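PDB 4ZXO: glycosyl hydrolase family 26 from Bacteroides ovatus, which acts as a beta-mannanase in galactomannan catabolism, probably hydrolysing the internal beta-1,4-mannosidic links of the polysaccharide main chain. Local coordinates for residues Asn18-Glu23 and Lys261-Ile266; Lys51-Ala56 and Pro314-Val319; Ile68-Thr73 and Leu136-Arg141; Trp174-Cys179 and Tyr219-Pro224. All coordinates share one frame; numbering follows the deposited sequence.

Overall arrangement
Read from the N terminus, this (beta/alpha)8 barrel shows how distant segments are tied into one shell. Residues 18-23, just before the first barrel strand, wait for 261-266 to close contact 1; residues 51-56, on helix 49-54, wait longer still, for 314-319, so contacts 1 and 2 cross. Within both of these long loops lie contact 3, between the loop after strand 60-64 and helix 132-147, and then contact 4, joining the approaches to helix 181-197 and strand 231-235; the two follow in series. Contacts 1 and 4 touch where H262 packs on L220 and K264 on Y223, whereas contacts 1 and 3 lie on opposite sides of the chain's centre.

Contact 1 of 4, residues Asn18-Glu23 and Lys261-Ile266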
loop_
_atom_site.group_PDB
_atom_site.type_symbol
_atom_site.label_atom_id
_atom_site.label_comp_id
_atom_site.label_asym_id
_atom_site.label_seq_id
_atom_site.Cartn_x
_atom_site.Cartn_y
_atom_site.Cartn_z
ATOM N N ASN A 18 8.032 -13.936 -5.218
ATOM C CA ASN A 18 7.219 -14.548 -4.185
ATOM C C ASN A 18 5.789 -13.988 -4.185
ATOM O O ASN A 18 4.825 -14.751 -3.967
ATOM C CB ASN A 18 7.939 -14.398 -2.826
ATOM C CG ASN A 18 9.066 -15.431 -2.687
ATOM O OD1 ASN A 18 8.789 -16.632 -2.759
ATOM N ND2 ASN A 18 10.293 -14.995 -2.607
ATOM N N LEU A 19 5.616 -12.700 -4.507
ATOM C CA LEU A 19 4.245 -12.165 -4.666
ATOM C C LEU A 19 3.522 -12.895 -5.788
ATOM O O LEU A 19 2.313 -13.170 -5.698
ATOM C CB LEU A 19 4.283 -10.663 -4.955
ATOM C CG LEU A 19 4.810 -9.831 -3.774
ATOM C CD1 LEU A 19 4.807 -8.325 -4.132
ATOM C CD2 LEU A 19 3.989 -10.078 -2.502
ATOM N N LYS A 20 4.284 -13.290 -6.818
ATOM C CA LYS A 20 3.692 -13.989 -7.957
ATOM C C LYS A 20 3.299 -15.436 -7.663
ATOM O O LYS A 20 2.631 -16.047 -8.476
ATOM C CB LYS A 20 4.629 -13.942 -9.170
ATOM C CG LYS A 20 4.620 -12.577 -9.819
ATOM C CD LYS A 20 5.758 -12.503 -10.835
ATOM C CE LYS A 20 5.777 -11.098 -11.508
ATOM N NZ LYS A 20 4.840 -10.695 -12.705
ATOM N N GLN A 21 3.678 -15.993 -6.526
ATOM C CA GLN A 21 3.197 -17.348 -6.240
ATOM C C GLN A 21 2.164 -17.340 -5.115
ATOM O O GLN A 21 1.933 -18.330 -4.451
ATOM C CB GLN A 21 4.336 -18.314 -5.921
ATOM C CG GLN A 21 5.154 -17.964 -4.756
ATOM C CD GLN A 21 6.201 -19.038 -4.488
ATOM O OE1 GLN A 21 6.118 -20.149 -5.045
ATOM N NE2 GLN A 21 7.201 -18.721 -3.646
ATOM N N ALA A 22 1.475 -16.213 -4.983
ATOM C CA ALA A 22 0.376 -16.097 -4.027
ATOM C C ALA A 22 -0.646 -17.221 -4.066
ATOM O O ALA A 22 -1.164 -17.612 -3.031
ATOM C CB ALA A 22 -0.347 -14.770 -4.248
ATOM N N GLU A 23 -0.996 -17.692 -5.260
ATOM C CA GLU A 23 -2.019 -18.717 -5.354
ATOM C C GLU A 23 -1.585 -19.943 -4.525
ATOM O O GLU A 23 -2.419 -20.616 -3.870
ATOM C CB GLU A 23 -2.275 -19.072 -6.816
ATOM C CG GLU A 23 -3.419 -20.037 -6.976
ATOM C CD GLU A 23 -4.037 -19.911 -8.341
ATOM O OE1 GLU A 23 -3.267 -19.897 -9.325
ATOM O OE2 GLU A 23 -5.282 -19.795 -8.416
ATOM N N LYS A 261 -4.057 -11.144 -17.621
ATOM C CA LYS A 261 -3.804 -10.524 -18.926
ATOM C C LYS A 261 -2.401 -9.890 -19.001
ATOM O O LYS A 261 -1.750 -9.934 -20.053
ATOM C CB LYS A 261 -4.869 -9.460 -19.252
ATOM C CG LYS A 261 -4.719 -8.873 -20.669
ATOM C CD LYS A 261 -5.866 -7.964 -21.017
ATOM C CE LYS A 261 -5.777 -7.505 -22.514
ATOM N NZ LYS A 261 -7.022 -6.794 -22.928
ATOM N N HIS A 262 -1.936 -9.292 -17.900
ATOM C CA HIS A 262 -0.701 -8.535 -17.922
ATOM C C HIS A 262 0.424 -9.183 -17.116
ATOM O O HIS A 262 1.480 -8.561 -16.932
ATOM C CB HIS A 262 -0.992 -7.102 -17.362
ATOM C CG HIS A 262 -1.847 -6.281 -18.265
ATOM N ND1 HIS A 262 -1.317 -5.355 -19.137
ATOM C CD2 HIS A 262 -3.174 -6.330 -18.531
ATOM C CE1 HIS A 262 -2.296 -4.817 -19.845
ATOM N NE2 HIS A 262 -3.431 -5.381 -19.486
ATOM N N ASP A 263 0.183 -10.399 -16.604
ATOM C CA ASP A 263 1.165 -11.112 -15.757
ATOM C C ASP A 263 1.685 -10.249 -14.599
ATOM O O ASP A 263 2.896 -10.033 -14.437
ATOM C CB ASP A 263 2.351 -11.637 -16.583
ATOM C CG ASP A 263 3.160 -12.643 -15.842
ATOM O OD1 ASP A 263 2.628 -13.320 -14.920
ATOM O OD2 ASP A 263 4.341 -12.826 -16.218
ATOM N N LYS A 264 0.750 -9.785 -13.773
ATOM C CA LYS A 264 1.079 -9.029 -12.571
ATOM C C LYS A 264 0.409 -9.703 -11.416
ATOM O O LYS A 264 -0.742 -10.136 -11.565
ATOM C CB LYS A 264 0.564 -7.572 -12.626
ATOM C CG LYS A 264 1.061 -6.813 -13.871
ATOM C CD LYS A 264 2.576 -6.616 -13.864
ATOM C CE LYS A 264 3.012 -5.706 -15.031
ATOM N NZ LYS A 264 4.523 -5.744 -15.137
ATOM N N PRO A 265 1.071 -9.736 -10.248
ATOM C CA PRO A 265 0.407 -10.139 -9.001
ATOM C C PRO A 265 -0.596 -9.059 -8.621
ATOM O O PRO A 265 -0.454 -7.913 -9.039
ATOM C CB PRO A 265 1.564 -10.204 -8.004
ATOM C CG PRO A 265 2.539 -9.245 -8.498
ATOM C CD PRO A 265 2.445 -9.265 -10.006
ATOM N N ILE A 266 -1.535 -9.438 -7.764
ATOM C CA ILE A 266 -2.624 -8.556 -7.374
ATOM C C ILE A 266 -2.703 -8.442 -5.851
ATOM O O ILE A 266 -2.198 -9.303 -5.105
ATOM C CB ILE A 266 -3.967 -9.063 -7.945
ATOM C CG1 ILE A 266 -4.363 -10.396 -7.299
ATOM C CG2 ILE A 266 -3.868 -9.130 -9.499
ATOM C CD1 ILE A 266 -5.745 -10.878 -7.746
HETATM O O HOH W 1 2.218 -12.216 -12.268
#
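K20 reaches obliquely over the ring of P265, and the way the two are turned against each other governs this contact. The methylene CG of K20 lies 4.0 Å from P265 CD, and CE comes back to the same ring carbon, so that the aliphatic part of the lysine runs across the CG-CD side of the proline. The chain is extended as far as CE and then bends (chi4 -82°), which carries the ammonium beyond the ring to the turn before it. There NZ stands 2.7 Å from D263 O, close but poorly angled for a hydrogen bond. Its link to the aspartate side chain is indirect: one water accepts from K20 NZ at 3.1 Å and donates to D263 OD1 at 2.9 Å. Were K20 cut back to an alanine, the water would probably lose its lysine donor and the proline ring the methylenes that cover it. Further along the ring, L19 brings its CB to within 4.1 Å of P265 CB, while its backbone O closes a type I turn by accepting from A22 N, and also bonds S296 OG. D263, with positive phi, follows helix 241-262 in a Schellman motif. Both segments lead from helices into parallel strands, 27-32 and 266-271, a joint characteristic of the N-terminal end of a (beta/alpha)8 barrel, the end remote from the usual active site.

Contact 2 of 4, residues Lys51-Ala56 and Pro314-Val319; sequences KSVCGA and PYPGQV
With CG1 of V53 trans to the backbone N (chi1 170°), the second methyl, CG2, is swung to the side of its own N and directed at segment 314-319. It settles on main chain rather than on a side chain: CG2 lies 3.4 Å from Y315 C, a snug fit of a methyl on a peptide unit. Prolines flank this point of contact. P314 crosses the valine at about a right angle, its CB and CG both 4.2 Å from V53 CG2, while P316 brings its CD to 4.0 Å from V53 CG2. One residue earlier in the helix, S52 places OG beside its backbone N (chi1 -70°), which suits a hydrogen bond to S48 O and leaves CB to meet the proline, 3.7 Å from P316 CG. The contact is therefore apolar although a serine takes part in it. The shape of the receiving segment comes from a type II turn, Y315 to Q318, closed by the bond from Q318 N to Y315 O at 3.0 Å; G317 has the positive phi that this turn needs. Q318 CB also lies over the centre of the Y315 ring, whose orientation is further set by an edge-to-face meeting with Y311. In the barrel, the short helix 49-54 thus packs against the loop after strand 295-300, and both lean on helix 321-328, where F324 touches V53 and P314, V325 touches V53, and S328, a ligand of the potassium ion, touches C54.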
loop_
_atom_site.group_PDB
_atom_site.type_symbol
_atom_site.label_atom_id
_atom_site.label_comp_id
_atom_site.label_asym_id
_atom_site.label_seq_id
_atom_site.Cartn_x
_atom_site.Cartn_y
_atom_site.Cartn_z
ATOM N N LYS A 51 -0.421 -7.704 16.607
ATOM C CA LYS A 51 0.246 -8.705 17.412
ATOM C C LYS A 51 -0.385 -8.806 18.789
ATOM O O LYS A 51 -0.534 -9.903 19.326
ATOM C CB LYS A 51 1.754 -8.371 17.513
ATOM C CG LYS A 51 2.590 -9.435 18.258
ATOM C CD LYS A 51 4.054 -9.089 18.170
ATOM C CE LYS A 51 4.937 -10.020 19.005
ATOM N NZ LYS A 51 5.027 -9.491 20.407
ATOM N N SER A 52 -0.821 -7.678 19.359
ATOM C CA SER A 52 -1.437 -7.729 20.702
ATOM C C SER A 52 -2.691 -8.565 20.682
ATOM O O SER A 52 -3.060 -9.133 21.719
ATOM C CB SER A 52 -1.776 -6.327 21.210
ATOM O OG SER A 52 -0.605 -5.629 21.514
ATOM N N VAL A 53 -3.353 -8.654 19.520
ATOM C CA VAL A 53 -4.573 -9.485 19.462
ATOM C C VAL A 53 -4.298 -10.929 19.077
ATOM O O VAL A 53 -4.734 -11.860 19.756
ATOM C CB VAL A 53 -5.615 -8.891 18.493
ATOM C CG1 VAL A 53 -6.806 -9.866 18.227
ATOM C CG2 VAL A 53 -6.101 -7.577 19.036
ATOM N N CYS A 54 -3.555 -11.145 18.008
ATOM C CA CYS A 54 -3.396 -12.501 17.509
ATOM C C CYS A 54 -2.031 -13.129 17.798
ATOM O O CYS A 54 -1.897 -14.325 17.560
ATOM C CB CYS A 54 -3.643 -12.566 15.990
ATOM S SG CYS A 54 -2.246 -11.914 14.956
ATOM N N GLY A 55 -1.054 -12.363 18.292
ATOM C CA GLY A 55 0.213 -12.928 18.700
ATOM C C GLY A 55 1.298 -12.909 17.652
ATOM O O GLY A 55 2.425 -13.316 17.947
ATOM N N ALA A 56 0.995 -12.480 16.428
ATOM C CA ALA A 56 2.067 -12.340 15.438
ATOM C C ALA A 56 1.990 -10.994 14.756
ATOM O O ALA A 56 0.911 -10.423 14.582
ATOM C CB ALA A 56 1.979 -13.398 14.391
ATOM N N PRO A 314 -8.244 -4.823 14.815
ATOM C CA PRO A 314 -8.671 -4.834 16.196
ATOM C C PRO A 314 -7.553 -4.437 17.151
ATOM O O PRO A 314 -6.379 -4.268 16.752
ATOM C CB PRO A 314 -9.086 -6.295 16.423
ATOM C CG PRO A 314 -8.278 -7.076 15.488
ATOM C CD PRO A 314 -8.006 -6.190 14.280
ATOM N N TYR A 315 -7.930 -4.351 18.422
ATOM C CA TYR A 315 -6.984 -4.183 19.514
ATOM C C TYR A 315 -7.580 -4.974 20.667
ATOM O O TYR A 315 -8.759 -5.344 20.597
ATOM C CB TYR A 315 -6.796 -2.708 19.872
ATOM C CG TYR A 315 -8.074 -1.953 20.126
ATOM C CD1 TYR A 315 -8.660 -1.939 21.392
ATOM C CD2 TYR A 315 -8.694 -1.269 19.112
ATOM C CE1 TYR A 315 -9.816 -1.250 21.614
ATOM C CE2 TYR A 315 -9.849 -0.563 19.332
ATOM C CZ TYR A 315 -10.401 -0.557 20.570
ATOM O OH TYR A 315 -11.555 0.169 20.773
ATOM N N PRO A 316 -6.814 -5.197 21.737
ATOM C CA PRO A 316 -7.383 -6.022 22.805
ATOM C C PRO A 316 -8.713 -5.501 23.411
ATOM O O PRO A 316 -8.837 -4.326 23.803
ATOM C CB PRO A 316 -6.249 -6.016 23.858
ATOM C CG PRO A 316 -4.994 -5.935 23.001
ATOM C CD PRO A 316 -5.370 -4.932 21.937
ATOM N N GLY A 317 -9.730 -6.371 23.453
ATOM C CA GLY A 317 -11.017 -5.976 23.998
ATOM C C GLY A 317 -11.981 -5.458 22.936
ATOM O O GLY A 317 -13.176 -5.327 23.174
ATOM N N GLN A 318 -11.476 -5.179 21.740
ATOM C CA GLN A 318 -12.338 -4.658 20.681
ATOM C C GLN A 318 -13.307 -5.756 20.276
ATOM O O GLN A 318 -12.938 -6.943 20.327
ATOM C CB GLN A 318 -11.489 -4.171 19.495
ATOM C CG GLN A 318 -12.212 -3.150 18.567
ATOM C CD GLN A 318 -13.068 -3.838 17.506
ATOM O OE1 GLN A 318 -12.754 -4.976 17.103
ATOM N NE2 GLN A 318 -14.127 -3.148 17.012
ATOM N N VAL A 319 -14.541 -5.387 19.896
ATOM C CA VAL A 319 -15.593 -6.397 19.730
ATOM C C VAL A 319 -15.288 -7.441 18.683
ATOM O O VAL A 319 -15.779 -8.566 18.806
ATOM C CB VAL A 319 -16.985 -5.769 19.421
ATOM C CG1 VAL A 319 -17.482 -4.905 20.619
ATOM C CG2 VAL A 319 -17.014 -5.003 18.111
#

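Contact 3 of 4, residues Ile68-Thr73 and Leu136-Arg141; sequences IELGGT and LEWIDR
E69 begins its contact with W138 at CB, which sits over one face of the indole 3.3 Å from W138 CG. This methylene makes a CH-pi contact, E69 CB lying 3.5 Å from the centroid of the five-membered ring of W138. The next atom, E69 CG, is in the crowded position between backbone N and carbonyl carbon (chi1 56°), and from there it slides over the six-membered ring, 3.7 Å from W138 CE3. At CD the chain has bent away, and the carboxylate, its plane 44° from that of the indole, is spent elsewhere: OE1 accepts from W102 NE1 and OE2 from R105 N. In this (beta/alpha)8 barrel the contact rests the short 3-10 segment after strand 60-64 on the outer helix 132-147. A leucine replacing W138 would probably take the flat surface from under E69 CB and CG and open a gap between loop and helix. The backbone of the same glutamate is held separately, R141 NH2 donating to E69 O at 2.6 Å from above the carbonyl plane. That nitrogen also forms a salt bridge of 2.7 Å with E137 OE2, one helical turn back. The guanidinium is sandwiched, with E137 CD over one face and G71 CA over the opposite face at a height of 4.1 Å; G71 has positive phi, and a CB there would come tight against R141 NH1.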
loop_
_atom_site.group_PDB
_atom_site.type_symbol
_atom_site.label_atom_id
_atom_site.label_comp_id
_atom_site.label_asym_id
_atom_site.label_seq_id
_atom_site.Cartn_x
_atom_site.Cartn_y
_atom_site.Cartn_z
ATOM N N ILE A 68 7.355 14.222 3.222
ATOM C CA ILE A 68 8.808 14.114 3.047
ATOM C C ILE A 68 9.283 15.159 2.071
ATOM O O ILE A 68 10.416 15.690 2.215
ATOM C CB ILE A 68 9.245 12.682 2.623
ATOM C CG1 ILE A 68 10.767 12.480 2.953
ATOM C CG2 ILE A 68 8.906 12.420 1.127
ATOM C CD1 ILE A 68 11.152 11.056 3.092
ATOM N N GLU A 69 8.426 15.512 1.115
ATOM C CA GLU A 69 8.773 16.495 0.087
ATOM C C GLU A 69 9.022 17.883 0.668
ATOM O O GLU A 69 9.623 18.739 -0.029
ATOM C CB GLU A 69 7.652 16.589 -0.946
ATOM C CG GLU A 69 6.244 16.934 -0.383
ATOM C CD GLU A 69 5.472 15.745 0.196
ATOM O OE1 GLU A 69 6.046 14.646 0.366
ATOM O OE2 GLU A 69 4.264 15.950 0.537
ATOM N N LEU A 70 8.484 18.141 1.875
ATOM C CA LEU A 70 8.693 19.435 2.546
ATOM C C LEU A 70 10.021 19.532 3.269
ATOM O O LEU A 70 10.369 20.598 3.789
ATOM C CB LEU A 70 7.599 19.699 3.525
ATOM C CG LEU A 70 6.191 19.701 2.930
ATOM C CD1 LEU A 70 5.132 20.084 3.982
ATOM C CD2 LEU A 70 6.038 20.651 1.768
ATOM N N GLY A 71 10.787 18.467 3.311
ATOM C CA GLY A 71 12.123 18.550 3.931
ATOM C C GLY A 71 12.158 18.545 5.458
ATOM O O GLY A 71 13.210 18.814 6.073
ATOM N N GLY A 72 11.011 18.259 6.081
ATOM C CA GLY A 72 10.931 18.202 7.536
ATOM C C GLY A 72 11.216 16.840 8.104
ATOM O O GLY A 72 11.670 15.934 7.400
ATOM N N THR A 73 10.950 16.686 9.387
ATOM C CA THR A 73 11.436 15.507 10.097
ATOM C C THR A 73 10.318 14.480 10.268
ATOM O O THR A 73 10.592 13.338 10.646
ATOM C CB THR A 73 11.965 15.884 11.463
ATOM O OG1 THR A 73 10.990 16.753 12.073
ATOM C CG2 THR A 73 13.265 16.694 11.300
ATOM N N LEU A 136 9.945 17.227 -9.520
ATOM C CA LEU A 136 11.014 16.260 -9.630
ATOM C C LEU A 136 11.876 16.291 -8.340
ATOM O O LEU A 136 12.361 15.235 -7.921
ATOM C CB LEU A 136 11.882 16.499 -10.879
ATOM C CG LEU A 136 11.162 16.403 -12.208
ATOM C CD1 LEU A 136 12.169 16.569 -13.335
ATOM C CD2 LEU A 136 10.482 15.082 -12.359
ATOM N N GLU A 137 12.071 17.462 -7.729
ATOM C CA GLU A 137 12.812 17.563 -6.461
ATOM C C GLU A 137 12.060 16.769 -5.366
ATOM O O GLU A 137 12.684 16.072 -4.573
ATOM C CB GLU A 137 12.971 19.039 -6.093
ATOM C CG GLU A 137 13.657 19.311 -4.763
ATOM C CD GLU A 137 12.753 20.126 -3.859
ATOM O OE1 GLU A 137 12.395 21.329 -4.164
ATOM O OE2 GLU A 137 12.372 19.531 -2.839
ATOM N N TRP A 138 10.726 16.871 -5.374
ATOM C CA TRP A 138 9.895 16.144 -4.402
ATOM C C TRP A 138 10.053 14.637 -4.579
ATOM O O TRP A 138 10.226 13.925 -3.615
ATOM C CB TRP A 138 8.421 16.548 -4.541
ATOM C CG TRP A 138 8.154 17.937 -3.952
ATOM C CD1 TRP A 138 9.066 18.873 -3.524
ATOM C CD2 TRP A 138 6.876 18.462 -3.703
ATOM N NE1 TRP A 138 8.397 19.967 -3.015
ATOM C CE2 TRP A 138 7.046 19.726 -3.089
ATOM C CE3 TRP A 138 5.581 17.943 -3.890
ATOM C CZ2 TRP A 138 5.966 20.516 -2.683
ATOM C CZ3 TRP A 138 4.470 18.735 -3.507
ATOM C CH2 TRP A 138 4.674 20.008 -2.884
ATOM N N ILE A 139 10.034 14.165 -5.828
ATOM C CA ILE A 139 10.193 12.749 -6.076
ATOM C C ILE A 139 11.620 12.335 -5.624
ATOM O O ILE A 139 11.779 11.271 -5.041
ATOM C CB ILE A 139 9.942 12.396 -7.530
ATOM C CG1 ILE A 139 8.452 12.636 -7.896
ATOM C CG2 ILE A 139 10.300 10.931 -7.809
ATOM C CD1 ILE A 139 8.200 12.757 -9.455
ATOM N N ASP A 140 12.622 13.187 -5.838
ATOM C CA ASP A 140 13.986 12.879 -5.461
ATOM C C ASP A 140 14.088 12.749 -3.947
ATOM O O ASP A 140 14.890 11.966 -3.440
ATOM C CB ASP A 140 14.962 13.970 -5.969
ATOM C CG ASP A 140 15.215 13.871 -7.447
ATOM O OD1 ASP A 140 14.735 12.906 -8.112
ATOM O OD2 ASP A 140 16.007 14.695 -7.951
ATOM N N ARG A 141 13.257 13.483 -3.218
ATOM C CA ARG A 141 13.254 13.390 -1.746
ATOM C C ARG A 141 12.717 12.038 -1.318
ATOM O O ARG A 141 13.257 11.393 -0.398
ATOM C CB ARG A 141 12.426 14.555 -1.109
ATOM C CG ARG A 141 13.195 15.930 -1.217
ATOM C CD ARG A 141 12.426 17.221 -0.794
ATOM N NE ARG A 141 13.395 18.177 -0.248
ATOM C CZ ARG A 141 13.151 19.455 0.037
ATOM N NH1 ARG A 141 14.131 20.182 0.573
ATOM N NH2 ARG A 141 11.939 20.008 -0.185
#

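Contact 4 of 4, residues Trp174-Cys179 and Tyr219-Pro224; sequences WGKDLC and YLERYP
The guanidinium of R222 has K176 CD over one face and oxygen atoms at two of its edges. That carbon stands 3.3 Å above the R222 plane, offset toward its rim, so a lysine covers an arginine with its hydrocarbon part. At the end-on edge both terminal nitrogens grip one atom: R222 NH1 and NH2 each donate to C179 O at 3.0 Å. The oxygen lies near the guanidinium plane, but the nitrogens reach it differently, NH2 tilted only 16° from the carbonyl plane and NH1 well above it. C179 SG stays close by, 3.5 Å from R222 NH1. At the NE edge E221 OE1 completes the frame with a salt bridge of 3.3 Å to R222 NE, the nitrogen coming from above the carboxylate plane. Bonds at two edges are likely to fix the rotation of the guanidinium. A water extends the network by accepting from NH1 and donating to W174 O. The K176 chain, bent at chi2 (69°) and again near its end, leaves NZ on a second water, which donates weakly to E221 OE2; this carboxylate probably offsets the two neighbouring positive charges. Here the two-pronged bond of R222 to a main-chain carbonyl joins the loop that follows strand 159-162 to the one entering strand 231-235, both packed by the start of helix 181-197 in the outer layer of the (beta/alpha)8 barrel.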
loop_
_atom_site.group_PDB
_atom_site.type_symbol
_atom_site.label_atom_id
_atom_site.label_comp_id
_atom_site.label_asym_id
_atom_site.label_seq_id
_atom_site.Cartn_x
_atom_site.Cartn_y
_atom_site.Cartn_z
ATOM N N TRP A 174 -4.479 14.565 -7.870
ATOM C CA TRP A 174 -4.138 13.754 -9.054
ATOM C C TRP A 174 -5.311 12.884 -9.508
ATOM O O TRP A 174 -5.118 11.997 -10.326
ATOM C CB TRP A 174 -2.944 12.861 -8.764
ATOM C CG TRP A 174 -3.147 11.925 -7.578
ATOM C CD1 TRP A 174 -3.774 10.700 -7.597
ATOM C CD2 TRP A 174 -2.752 12.148 -6.225
ATOM N NE1 TRP A 174 -3.782 10.139 -6.338
ATOM C CE2 TRP A 174 -3.165 11.009 -5.468
ATOM C CE3 TRP A 174 -2.117 13.212 -5.571
ATOM C CZ2 TRP A 174 -2.887 10.872 -4.108
ATOM C CZ3 TRP A 174 -1.915 13.137 -4.185
ATOM C CH2 TRP A 174 -2.288 11.946 -3.476
ATOM N N GLY A 175 -6.499 13.139 -8.968
ATOM C CA GLY A 175 -7.649 12.301 -9.268
ATOM C C GLY A 175 -8.329 12.552 -10.627
ATOM O O GLY A 175 -7.898 13.422 -11.428
ATOM N N LYS A 176 -9.410 11.819 -10.859
ATOM C CA LYS A 176 -9.957 11.666 -12.231
ATOM C C LYS A 176 -10.377 13.002 -12.873
ATOM O O LYS A 176 -10.063 13.282 -14.063
ATOM C CB LYS A 176 -11.137 10.685 -12.178
ATOM C CG LYS A 176 -11.780 10.414 -13.486
ATOM C CD LYS A 176 -10.897 9.660 -14.354
ATOM C CE LYS A 176 -11.730 8.928 -15.507
ATOM N NZ LYS A 176 -12.580 9.841 -16.360
ATOM N N ASP A 177 -11.069 13.828 -12.085
ATOM C CA ASP A 177 -11.579 15.106 -12.601
ATOM C C ASP A 177 -10.515 16.204 -12.608
ATOM O O ASP A 177 -10.809 17.334 -13.006
ATOM C CB ASP A 177 -12.776 15.574 -11.793
ATOM C CG ASP A 177 -13.989 14.735 -12.013
ATOM O OD1 ASP A 177 -13.994 13.855 -12.912
ATOM O OD2 ASP A 177 -14.989 14.941 -11.281
ATOM N N LEU A 178 -9.289 15.880 -12.187
ATOM C CA LEU A 178 -8.279 16.906 -11.996
ATOM C C LEU A 178 -7.170 16.822 -12.993
ATOM O O LEU A 178 -6.215 17.598 -12.918
ATOM C CB LEU A 178 -7.720 16.810 -10.582
ATOM C CG LEU A 178 -8.859 17.227 -9.638
ATOM C CD1 LEU A 178 -9.586 16.006 -9.043
ATOM C CD2 LEU A 178 -8.447 18.281 -8.644
ATOM N N CYS A 179 -7.259 15.874 -13.929
ATOM C CA CYS A 179 -6.214 15.756 -14.958
ATOM C C CYS A 179 -6.676 14.796 -16.021
ATOM O O CYS A 179 -7.624 14.038 -15.791
ATOM C CB CYS A 179 -4.864 15.272 -14.356
ATOM S SG CYS A 179 -4.949 13.610 -13.534
ATOM N N TYR A 219 -10.624 0.059 -15.401
ATOM C CA TYR A 219 -9.546 -0.015 -14.437
ATOM C C TYR A 219 -8.235 0.384 -15.042
ATOM O O TYR A 219 -7.431 1.042 -14.372
ATOM C CB TYR A 219 -9.483 -1.465 -13.881
ATOM C CG TYR A 219 -8.350 -1.746 -12.915
ATOM C CD1 TYR A 219 -8.494 -1.504 -11.540
ATOM C CD2 TYR A 219 -7.168 -2.307 -13.367
ATOM C CE1 TYR A 219 -7.447 -1.789 -10.653
ATOM C CE2 TYR A 219 -6.125 -2.568 -12.507
ATOM C CZ TYR A 219 -6.255 -2.307 -11.151
ATOM O OH TYR A 219 -5.211 -2.572 -10.298
ATOM N N LEU A 220 -8.013 -0.039 -16.284
ATOM C CA LEU A 220 -6.739 0.248 -16.944
ATOM C C LEU A 220 -6.710 1.531 -17.754
ATOM O O LEU A 220 -5.716 1.768 -18.460
ATOM C CB LEU A 220 -6.357 -0.913 -17.874
ATOM C CG LEU A 220 -6.113 -2.228 -17.112
ATOM C CD1 LEU A 220 -5.750 -3.352 -18.144
ATOM C CD2 LEU A 220 -4.965 -2.052 -16.118
ATOM N N GLU A 221 -7.790 2.327 -17.772
ATOM C CA GLU A 221 -7.814 3.518 -18.635
ATOM C C GLU A 221 -6.621 4.447 -18.362
ATOM O O GLU A 221 -6.080 5.048 -19.280
ATOM C CB GLU A 221 -9.120 4.294 -18.407
ATOM C CG GLU A 221 -9.308 5.436 -19.381
ATOM C CD GLU A 221 -9.703 6.782 -18.795
ATOM O OE1 GLU A 221 -9.600 7.097 -17.575
ATOM O OE2 GLU A 221 -10.170 7.563 -19.618
ATOM N N ARG A 222 -6.224 4.553 -17.088
ATOM C CA ARG A 222 -5.110 5.437 -16.737
ATOM C C ARG A 222 -3.835 4.670 -16.324
ATOM O O ARG A 222 -2.960 5.199 -15.564
ATOM C CB ARG A 222 -5.550 6.395 -15.613
ATOM C CG ARG A 222 -6.593 7.349 -16.112
ATOM C CD ARG A 222 -6.975 8.464 -15.157
ATOM N NE ARG A 222 -7.853 9.349 -15.939
ATOM C CZ ARG A 222 -7.950 10.665 -15.768
ATOM N NH1 ARG A 222 -7.241 11.275 -14.800
ATOM N NH2 ARG A 222 -8.747 11.381 -16.587
ATOM N N TYR A 223 -3.740 3.439 -16.791
ATOM C CA TYR A 223 -2.613 2.577 -16.460
ATOM C C TYR A 223 -1.371 2.993 -17.243
ATOM O O TYR A 223 -1.424 3.051 -18.486
ATOM C CB TYR A 223 -2.997 1.137 -16.813
ATOM C CG TYR A 223 -1.989 0.077 -16.499
ATOM C CD1 TYR A 223 -1.699 -0.311 -15.206
ATOM C CD2 TYR A 223 -1.393 -0.634 -17.526
ATOM C CE1 TYR A 223 -0.794 -1.275 -14.945
ATOM C CE2 TYR A 223 -0.499 -1.674 -17.273
ATOM C CZ TYR A 223 -0.208 -1.989 -15.977
ATOM O OH TYR A 223 0.678 -3.032 -15.762
ATOM N N PRO A 224 -0.245 3.242 -16.526
ATOM C CA PRO A 224 0.934 3.783 -17.213
ATOM C C PRO A 224 1.781 2.703 -17.908
ATOM O O PRO A 224 2.742 3.037 -18.587
ATOM C CB PRO A 224 1.716 4.461 -16.081
ATOM C CG PRO A 224 1.375 3.562 -14.845
ATOM C CD PRO A 224 -0.104 3.254 -15.046
HETATM O O HOH W 2 -6.514 10.328 -12.190
HETATM O O HOH W 3 -12.991 7.932 -18.514
#